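Local coordinates for protein major allergen DAU C 1 (Daucus carota, PDB 2WQL) that belongs to the Bet v 1 family of pathogenesis-related plant defence proteins, acts as the major carrot allergen and probably binds small molecules in an internal pocket, at residues Thr66-Thr71 against Thr84-Asp89; Glu96-His101 against Thr116-His121; Val14-Ile19 against Val104-Asp109. The protein carries 4 engineered substitutions. All blocks are in the same frame, centred on the assembly; numbering follows the deposited sequence.

Contact 1: Thr66-Thr71 against Thr84-Asp89; sequences TMTVRT and TVIDGD. Engineered in segment 66-71: Thr66 (natural residue Ser).
Thr66 and Asp89 are joined by two bonds that run in opposite directions. The amide of Thr66, an engineered residue, points almost straight (171°) at the Asp89 carboxylate and meets OD1 from above the carboxylate plane, with Thr66 N 3.3 Å from Asp89 OD1. In return Asp89 N donates to Thr66 OG1 at 3.2 Å, the hydroxyl being turned between its own backbone N and carbonyl carbon (chi1 57°). Farther along, Thr68 N binds Asp87 O at 3.0 Å and Ile86 N binds Thr68 O at 2.9 Å, while Arg70 and Thr84 exchange both of their backbone bonds. Between the Thr68-Asp87 pair and the Val69-Val85 pair the alignment slips by one residue. This beta bulge lies in the hairpin of strands 66-75 and 80-87, inside the antiparallel sheet of the Bet v 1 fold. Ile86, the extra residue, lays CG2 over one face of the Arg70 guanidinium, offset toward its rim and 3.8 Å from Arg70 NH1, and its CG1 lies 3.8 Å from Thr68 CG2. On the sheet face opposite Thr68, Arg70 and Thr84, Val69 and Val85 touch through their CG2 methyls at 4.2 Å; Val69 also lines the pocket that holds the glycol ligand. In the second shell, Asp72 forms a salt bridge with Arg70 NE and a hydrogen bond with Thr84 OG1, and so ties together these two side chains, which run side by side. Thr65 OG1 bonds Asp89 OD2, and strand 53-57 pairs with the far edge of 66-71 through Met67 and Val69.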
loop_
_atom_site.group_PDB
_atom_site.type_symbol
_atom_site.label_atom_id
_atom_site.label_comp_id
_atom_site.label_asym_id
_atom_site.label_seq_id
_atom_site.Cartn_x
_atom_site.Cartn_y
_atom_site.Cartn_z
ATOM N N THR A 66 9.478 30.502 18.467
ATOM C CA THR A 66 10.664 30.859 17.662
ATOM C C THR A 66 11.425 29.642 17.159
ATOM O O THR A 66 11.618 28.671 17.909
ATOM C CB THR A 66 11.694 31.698 18.469
ATOM O OG1 THR A 66 12.085 30.967 19.637
ATOM C CG2 THR A 66 11.130 33.045 18.895
ATOM N N MET A 67 11.860 29.698 15.896
ATOM C CA MET A 67 12.793 28.696 15.346
ATOM C C MET A 67 13.716 29.296 14.291
ATOM O O MET A 67 13.296 30.140 13.501
ATOM C CB MET A 67 12.055 27.487 14.778
ATOM C CG MET A 67 11.301 27.739 13.517
ATOM S SD MET A 67 10.263 26.305 13.133
ATOM C CE MET A 67 8.637 26.923 13.601
ATOM N N THR A 68 14.976 28.859 14.320
ATOM C CA THR A 68 15.999 29.280 13.382
ATOM C C THR A 68 16.385 28.065 12.574
ATOM O O THR A 68 16.809 27.062 13.143
ATOM C CB THR A 68 17.243 29.810 14.118
ATOM O OG1 THR A 68 16.877 30.939 14.914
ATOM C CG2 THR A 68 18.350 30.214 13.147
ATOM N N VAL A 69 16.248 28.156 11.250
ATOM C CA VAL A 69 16.454 27.012 10.356
ATOM C C VAL A 69 17.506 27.318 9.297
ATOM O O VAL A 69 17.375 28.286 8.567
ATOM C CB VAL A 69 15.137 26.636 9.656
ATOM C CG1 VAL A 69 15.323 25.428 8.728
ATOM C CG2 VAL A 69 14.070 26.375 10.696
ATOM N N ARG A 70 18.525 26.468 9.216
ATOM C CA ARG A 70 19.593 26.602 8.233
ATOM C C ARG A 70 19.328 25.654 7.079
ATOM O O ARG A 70 18.958 24.514 7.309
ATOM C CB ARG A 70 20.934 26.265 8.872
ATOM C CG ARG A 70 22.124 26.293 7.935
ATOM C CD ARG A 70 23.400 25.913 8.667
ATOM N NE ARG A 70 23.364 24.510 9.067
ATOM C CZ ARG A 70 23.784 24.032 10.232
ATOM N NH1 ARG A 70 24.277 24.825 11.159
ATOM N NH2 ARG A 70 23.690 22.740 10.475
ATOM N N THR A 71 19.511 26.123 5.847
ATOM C CA THR A 71 19.465 25.253 4.674
ATOM C C THR A 71 20.857 24.664 4.450
ATOM O O THR A 71 21.801 25.416 4.266
ATOM C CB THR A 71 19.083 26.034 3.387
ATOM O OG1 THR A 71 17.822 26.702 3.553
ATOM C CG2 THR A 71 19.017 25.087 2.164
ATOM N N THR A 84 18.445 22.168 8.776
ATOM C CA THR A 84 18.660 21.883 10.196
ATOM C C THR A 84 18.091 22.966 11.077
ATOM O O THR A 84 18.339 24.136 10.851
ATOM C CB THR A 84 20.153 21.765 10.520
ATOM O OG1 THR A 84 20.754 20.829 9.629
ATOM C CG2 THR A 84 20.365 21.281 11.961
ATOM N N VAL A 85 17.322 22.575 12.081
ATOM C CA VAL A 85 16.828 23.534 13.067
ATOM C C VAL A 85 17.916 23.675 14.116
ATOM O O VAL A 85 18.316 22.686 14.721
ATOM C CB VAL A 85 15.507 23.081 13.734
ATOM C CG1 VAL A 85 15.008 24.154 14.652
ATOM C CG2 VAL A 85 14.458 22.727 12.673
ATOM N N ILE A 86 18.405 24.895 14.314
ATOM C CA ILE A 86 19.592 25.113 15.145
ATOM C C ILE A 86 19.363 25.970 16.391
ATOM O O ILE A 86 20.224 26.010 17.276
ATOM C CB ILE A 86 20.772 25.685 14.303
ATOM C CG1 ILE A 86 20.449 27.073 13.752
ATOM C CG2 ILE A 86 21.101 24.734 13.161
ATOM C CD1 ILE A 86 21.657 27.795 13.172
ATOM N N ASP A 87 18.224 26.653 16.468
ATOM C CA ASP A 87 17.928 27.520 17.610
ATOM C C ASP A 87 16.431 27.687 17.735
ATOM O O ASP A 87 15.690 27.387 16.806
ATOM C CB ASP A 87 18.592 28.903 17.451
ATOM C CG ASP A 87 18.688 29.698 18.790
ATOM O OD1 ASP A 87 18.488 29.105 19.877
ATOM O OD2 ASP A 87 18.987 30.927 18.756
ATOM N N GLY A 88 16.002 28.159 18.900
ATOM C CA GLY A 88 14.604 28.515 19.150
ATOM C C GLY A 88 14.000 27.678 20.257
ATOM O O GLY A 88 14.564 26.647 20.631
ATOM N N ASP A 89 12.844 28.097 20.774
ATOM C CA ASP A 89 12.178 27.313 21.842
ATOM C C ASP A 89 11.599 25.969 21.333
ATOM O O ASP A 89 11.189 25.126 22.130
ATOM C CB ASP A 89 11.130 28.147 22.616
ATOM C CG ASP A 89 10.001 28.643 21.738
ATOM O OD1 ASP A 89 9.817 28.095 20.631
ATOM O OD2 ASP A 89 9.280 29.578 22.161
#

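Contact 2: Glu96-His101 against Thr116-His121; sequences ESIETH and TTAIFH. With P4C (O-acetaldehydyl-hexaethylene glycol), chain E.
The His121 ring meets Glu99 at its edge: NE2 donates within the ring plane to Glu99 OE1 at 2.9 Å, nearly straight at 169°, and reaches that oxygen on its anti side, somewhat out of the carboxylate plane. Carboxylate and ring are only 19° from coplanar. The other carboxylate oxygen, OE2, has the edge of the His101 ring beside it and takes His101 NE2 on its anti lone pair at 2.6 Å. Glu99 reaches between the two rings because its CG is anti to the backbone N (chi1 -179°) and the chain beyond is extended. His101 ND1 is bonded in turn to Asp82, so the ring is bonded at both nitrogens, which fixes its rotation; two carboxylates around one imidazole would probably raise its basicity. Ile119 CD1 packs 3.8 Å from Glu99 OE2. On the reverse face of the sheet, the Phe120 ring lies alongside Ile98, with Ile98 CG2 3.8 Å from Phe120 CE2. Thr100 and Thr116 line the pocket there, Thr116 CG2 touching the ligand carbon C8 at 3.5 Å, while Thr100 OG1 is bonded to Ser83 O. Thr117 OG1 is hydrogen-bonded to Pro106 O of the second subunit. Antiparallel backbone bonds join the strands, and at one end Glu96 and Ser97 both face His121. This is a classic beta bulge in a hairpin whose inner face forms part of the Bet v 1 ligand pocket.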
loop_
_atom_site.group_PDB
_atom_site.type_symbol
_atom_site.label_atom_id
_atom_site.label_comp_id
_atom_site.label_asym_id
_atom_site.label_seq_id
_atom_site.Cartn_x
_atom_site.Cartn_y
_atom_site.Cartn_z
ATOM N N GLU A 96 19.920 19.607 20.744
ATOM C CA GLU A 96 21.020 20.389 20.187
ATOM C C GLU A 96 20.675 20.872 18.782
ATOM O O GLU A 96 20.873 22.054 18.457
ATOM C CB GLU A 96 22.304 19.575 20.149
ATOM C CG GLU A 96 22.846 19.202 21.536
ATOM C CD GLU A 96 23.964 18.145 21.490
ATOM O OE1 GLU A 96 24.062 17.387 20.485
ATOM O OE2 GLU A 96 24.746 18.069 22.477
ATOM N N SER A 97 20.149 19.962 17.959
ATOM C CA SER A 97 19.678 20.319 16.620
ATOM C C SER A 97 18.712 19.279 16.045
ATOM O O SER A 97 18.741 18.114 16.449
ATOM C CB SER A 97 20.872 20.507 15.682
ATOM O OG SER A 97 21.490 19.273 15.376
ATOM N N ILE A 98 17.845 19.716 15.125
ATOM C CA ILE A 98 16.961 18.804 14.394
ATOM C C ILE A 98 17.367 18.771 12.920
ATOM O O ILE A 98 17.103 19.698 12.169
ATOM C CB ILE A 98 15.473 19.180 14.516
ATOM C CG1 ILE A 98 15.056 19.320 15.981
ATOM C CG2 ILE A 98 14.596 18.131 13.838
ATOM C CD1 ILE A 98 13.658 19.805 16.169
ATOM N N GLU A 99 18.038 17.698 12.527
ATOM C CA GLU A 99 18.563 17.542 11.165
ATOM C C GLU A 99 17.450 16.928 10.316
ATOM O O GLU A 99 16.929 15.893 10.672
ATOM C CB GLU A 99 19.804 16.636 11.216
ATOM C CG GLU A 99 20.526 16.350 9.910
ATOM C CD GLU A 99 21.452 15.114 10.010
ATOM O OE1 GLU A 99 22.112 14.925 11.075
ATOM O OE2 GLU A 99 21.513 14.332 9.024
ATOM N N THR A 100 17.069 17.575 9.216
ATOM C CA THR A 100 16.007 17.044 8.350
ATOM C C THR A 100 16.441 16.837 6.891
ATOM O O THR A 100 17.255 17.563 6.348
ATOM C CB THR A 100 14.753 17.942 8.345
ATOM O OG1 THR A 100 14.980 19.082 7.507
ATOM C CG2 THR A 100 14.414 18.412 9.734
ATOM N N HIS A 101 15.868 15.830 6.258
ATOM C CA HIS A 101 16.179 15.483 4.857
ATOM C C HIS A 101 14.878 15.185 4.129
ATOM O O HIS A 101 14.139 14.302 4.530
ATOM C CB HIS A 101 17.061 14.248 4.787
ATOM C CG HIS A 101 18.357 14.389 5.522
ATOM N ND1 HIS A 101 19.492 14.910 4.931
ATOM C CD2 HIS A 101 18.700 14.093 6.798
ATOM C CE1 HIS A 101 20.476 14.922 5.814
ATOM N NE2 HIS A 101 20.020 14.430 6.953
ATOM N N THR A 116 9.923 13.075 4.421
ATOM C CA THR A 116 10.869 13.786 5.284
ATOM C C THR A 116 11.361 12.890 6.405
ATOM O O THR A 116 10.584 12.214 7.055
ATOM C CB THR A 116 10.254 15.046 5.921
ATOM O OG1 THR A 116 9.691 15.868 4.891
ATOM C CG2 THR A 116 11.319 15.842 6.704
ATOM N N THR A 117 12.663 12.909 6.628
ATOM C CA THR A 117 13.281 12.226 7.752
ATOM C C THR A 117 13.886 13.281 8.662
ATOM O O THR A 117 14.639 14.136 8.208
ATOM C CB THR A 117 14.418 11.294 7.268
ATOM O OG1 THR A 117 13.867 10.290 6.406
ATOM C CG2 THR A 117 15.144 10.669 8.459
ATOM N N ALA A 118 13.543 13.213 9.939
ATOM C CA ALA A 118 14.067 14.104 10.948
ATOM C C ALA A 118 14.945 13.287 11.905
ATOM O O ALA A 118 14.541 12.185 12.349
ATOM C CB ALA A 118 12.932 14.742 11.685
ATOM N N ILE A 119 16.135 13.820 12.214
ATOM C CA ILE A 119 17.050 13.199 13.161
ATOM C C ILE A 119 17.301 14.175 14.291
ATOM O O ILE A 119 17.761 15.291 14.049
ATOM C CB ILE A 119 18.363 12.805 12.496
ATOM C CG1 ILE A 119 18.097 11.851 11.323
ATOM C CG2 ILE A 119 19.295 12.167 13.515
ATOM C CD1 ILE A 119 19.290 11.604 10.443
ATOM N N PHE A 120 16.972 13.757 15.516
ATOM C CA PHE A 120 17.085 14.607 16.700
ATOM C C PHE A 120 18.396 14.347 17.449
ATOM O O PHE A 120 18.603 13.275 18.017
ATOM C CB PHE A 120 15.904 14.368 17.652
ATOM C CG PHE A 120 14.561 14.478 16.998
ATOM C CD1 PHE A 120 13.919 13.355 16.534
ATOM C CD2 PHE A 120 13.941 15.712 16.850
ATOM C CE1 PHE A 120 12.677 13.450 15.931
ATOM C CE2 PHE A 120 12.701 15.824 16.250
ATOM C CZ PHE A 120 12.069 14.694 15.784
ATOM N N HIS A 121 19.260 15.351 17.469
ATOM C CA HIS A 121 20.492 15.298 18.228
ATOM C C HIS A 121 20.296 15.915 19.600
ATOM O O HIS A 121 20.063 17.120 19.713
ATOM C CB HIS A 121 21.584 16.056 17.481
ATOM C CG HIS A 121 21.883 15.483 16.134
ATOM N ND1 HIS A 121 22.599 14.315 15.966
ATOM C CD2 HIS A 121 21.540 15.902 14.891
ATOM C CE1 HIS A 121 22.695 14.048 14.674
ATOM N NE2 HIS A 121 22.058 14.992 14.001
HETATM O O1 P4C E . 11.362 25.542 3.046
HETATM C C2 P4C E . 11.303 24.762 3.994
HETATM C C3 P4C E . 10.983 23.292 3.795
HETATM O O4 P4C E . 11.072 22.646 5.078
HETATM C C5 P4C E . 11.229 21.209 5.085
HETATM C C6 P4C E . 11.802 20.790 6.447
HETATM O O7 P4C E . 10.768 20.401 7.346
HETATM C C8 P4C E . 10.154 19.125 7.058
HETATM C C9 P4C E . 8.608 19.158 7.031
HETATM O O10 P4C E . 8.103 18.908 5.696
HETATM C C11 P4C E . 6.768 19.392 5.457
HETATM C C12 P4C E . 6.767 20.598 4.519
HETATM O O13 P4C E . 6.206 21.746 5.175
HETATM C C14 P4C E . 6.095 22.916 4.353
HETATM C C15 P4C E . 7.406 23.695 4.323
HETATM O O16 P4C E . 7.353 24.831 5.189
HETATM C C17 P4C E . 8.630 25.230 5.743
HETATM C C18 P4C E . 8.472 25.794 7.174
HETATM O O19 P4C E . 9.684 25.695 7.962
HETATM C C20 P4C E . 9.665 24.685 8.992
HETATM C C21 P4C E . 11.088 24.148 9.247
HETATM O O22 P4C E . 11.209 22.706 9.188
#

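Contact 3: Val14-Ile19 against Val104-Asp109; sequences VSAEKI and VVPTAD
Ile19, whose side chain rests on Val104, donates its backbone N to Ser15 O at 3.0 Å, a bond of the first turn of helix 16-25. Ser15 occupies the N-cap position of that helix, and its OG accepts a weak bond from Lys18 N at 3.4 Å. The turn is thereby tied back to the residue before it, and Ala16 and Ile19 are presented together to segment 104-109. No hydrogen bond crosses the contact itself, which is made of apolar groups. Ala16 sits at its middle, with its CB directed at the strand: the methyl lies 3.9 Å from Val104 CG1 and 4.1 Å from Pro106 CD, so that it touches both the isopropyl group and the proline ring. Val104 CG1 is carried anti to its backbone N (chi1 -171°), which brings this branch against the helix turn, 3.8 Å from Ala16 O. The same methyl also meets Ile19 CG2 at 4.2 Å. The CA atoms of Ala16 and Pro106 stand 5.3 Å apart, a close approach consistent with the small side chain of Ala16. Ile19 continues past Val104 to Thr114 on the neighbouring strand and to Phe144 on helix 130-153, while Leu79 covers Ala16 and Val104 from the adjoining loop. On the strand, Val105 turns its side chain away from the helix and packs on Glu9 of the second subunit; Val104 O is hydrogen-bonded to Lys115 NZ of that subunit. The contact thus seats the start of the first helix on the end of strand 95-106, as in the Bet v 1 fold, where two short helices between the first and second strands form a V-shaped support for the end of the long C-terminal helix.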
loop_
_atom_site.group_PDB
_atom_site.type_symbol
_atom_site.label_atom_id
_atom_site.label_comp_id
_atom_site.label_asym_id
_atom_site.label_seq_id
_atom_site.Cartn_x
_atom_site.Cartn_y
_atom_site.Cartn_z
ATOM N N VAL A 14 -1.041 16.930 -6.495
ATOM C CA VAL A 14 -0.225 17.865 -7.257
ATOM C C VAL A 14 1.123 17.209 -7.604
ATOM O O VAL A 14 1.639 16.384 -6.849
ATOM C CB VAL A 14 0.021 19.178 -6.473
ATOM C CG1 VAL A 14 1.004 20.065 -7.207
ATOM C CG2 VAL A 14 -1.286 19.915 -6.228
ATOM N N SER A 15 1.693 17.580 -8.743
ATOM C CA SER A 15 2.927 16.959 -9.225
ATOM C C SER A 15 4.123 17.304 -8.347
ATOM O O SER A 15 4.118 18.303 -7.637
ATOM C CB SER A 15 3.207 17.382 -10.666
ATOM O OG SER A 15 3.718 18.700 -10.713
ATOM N N ALA A 16 5.144 16.464 -8.434
ATOM C CA ALA A 16 6.380 16.601 -7.653
ATOM C C ALA A 16 7.114 17.916 -7.911
ATOM O O ALA A 16 7.546 18.577 -6.967
ATOM C CB ALA A 16 7.318 15.396 -7.933
ATOM N N GLU A 17 7.267 18.269 -9.185
ATOM C CA GLU A 17 7.905 19.537 -9.570
ATOM C C GLU A 17 7.187 20.726 -8.937
ATOM O O GLU A 17 7.816 21.621 -8.393
ATOM C CB GLU A 17 7.944 19.716 -11.108
ATOM C CG GLU A 17 9.229 19.226 -11.761
ATOM C CD GLU A 17 9.152 19.117 -13.324
ATOM O OE1 GLU A 17 8.964 20.150 -14.045
ATOM O OE2 GLU A 17 9.312 17.981 -13.850
ATOM N N LYS A 18 5.865 20.717 -9.008
ATOM C CA LYS A 18 5.068 21.845 -8.546
ATOM C C LYS A 18 5.091 21.956 -7.012
ATOM O O LYS A 18 5.224 23.055 -6.470
ATOM C CB LYS A 18 3.642 21.710 -9.080
ATOM C CG LYS A 18 2.963 23.005 -9.474
ATOM C CD LYS A 18 1.742 22.727 -10.387
ATOM C CE LYS A 18 1.142 24.004 -11.006
ATOM N NZ LYS A 18 -0.357 23.925 -11.066
ATOM N N ILE A 19 4.978 20.825 -6.319
ATOM C CA ILE A 19 5.025 20.812 -4.857
ATOM C C ILE A 19 6.360 21.349 -4.360
ATOM O O ILE A 19 6.413 22.214 -3.482
ATOM C CB ILE A 19 4.796 19.390 -4.289
ATOM C CG1 ILE A 19 3.314 19.020 -4.359
ATOM C CG2 ILE A 19 5.241 19.287 -2.849
ATOM C CD1 ILE A 19 2.441 19.796 -3.401
ATOM N N VAL A 104 10.910 14.863 -2.641
ATOM C CA VAL A 104 9.575 14.795 -3.225
ATOM C C VAL A 104 9.637 13.791 -4.369
ATOM O O VAL A 104 10.373 13.991 -5.315
ATOM C CB VAL A 104 9.110 16.159 -3.759
ATOM C CG1 VAL A 104 7.673 16.094 -4.139
ATOM C CG2 VAL A 104 9.329 17.241 -2.728
ATOM N N VAL A 105 8.886 12.702 -4.289
ATOM C CA VAL A 105 8.957 11.695 -5.347
ATOM C C VAL A 105 7.639 11.605 -6.118
ATOM O O VAL A 105 6.576 11.696 -5.522
ATOM C CB VAL A 105 9.388 10.279 -4.822
ATOM C CG1 VAL A 105 10.335 10.394 -3.651
ATOM C CG2 VAL A 105 8.202 9.456 -4.447
ATOM N N PRO A 106 7.706 11.450 -7.450
ATOM C CA PRO A 106 6.473 11.354 -8.228
ATOM C C PRO A 106 5.770 10.022 -8.104
ATOM O O PRO A 106 6.389 9.016 -7.765
ATOM C CB PRO A 106 6.936 11.573 -9.670
ATOM C CG PRO A 106 8.366 11.294 -9.664
ATOM C CD PRO A 106 8.880 11.639 -8.310
ATOM N N THR A 107 4.477 10.028 -8.393
ATOM C CA THR A 107 3.634 8.840 -8.318
ATOM C C THR A 107 3.015 8.566 -9.681
ATOM O O THR A 107 2.785 9.492 -10.473
ATOM C CB THR A 107 2.502 9.035 -7.298
ATOM O OG1 THR A 107 3.051 9.077 -5.984
ATOM C CG2 THR A 107 1.536 7.893 -7.349
ATOM N N ALA A 108 2.725 7.293 -9.936
ATOM C CA ALA A 108 2.115 6.850 -11.195
ATOM C C ALA A 108 0.888 7.665 -11.648
ATOM O O ALA A 108 0.652 7.820 -12.845
ATOM C CB ALA A 108 1.740 5.365 -11.093
ATOM N N ASP A 109 0.106 8.167 -10.697
ATOM C CA ASP A 109 -1.098 8.948 -11.021
ATOM C C ASP A 109 -0.820 10.414 -11.403
ATOM O O ASP A 109 -1.754 11.174 -11.670
ATOM C CB ASP A 109 -2.119 8.876 -9.866
ATOM C CG ASP A 109 -1.571 9.398 -8.537
ATOM O OD1 ASP A 109 -0.476 10.034 -8.516
ATOM O OD2 ASP A 109 -2.247 9.160 -7.500
#

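From the N terminus, contact 3 opens first, at 14-19 where the first helix starts, and it closes only at 104-109, some 85 residues on. Contact 1 is nested within that loop, joining 66-71 to 84-89 in a hairpin. Contact 2 begins at 96-101, before contact 3 has closed, and ends at 116-121 after it, so the two cross while sharing strand 95-106. Contacts 1 and 2 follow in series and touch where strands 80-87 and 95-106 pair. Contact 3 lies apart from contact 1, across the chain's centre, and brings the first helix to the sheet; like contact 2, it also touches the second subunit.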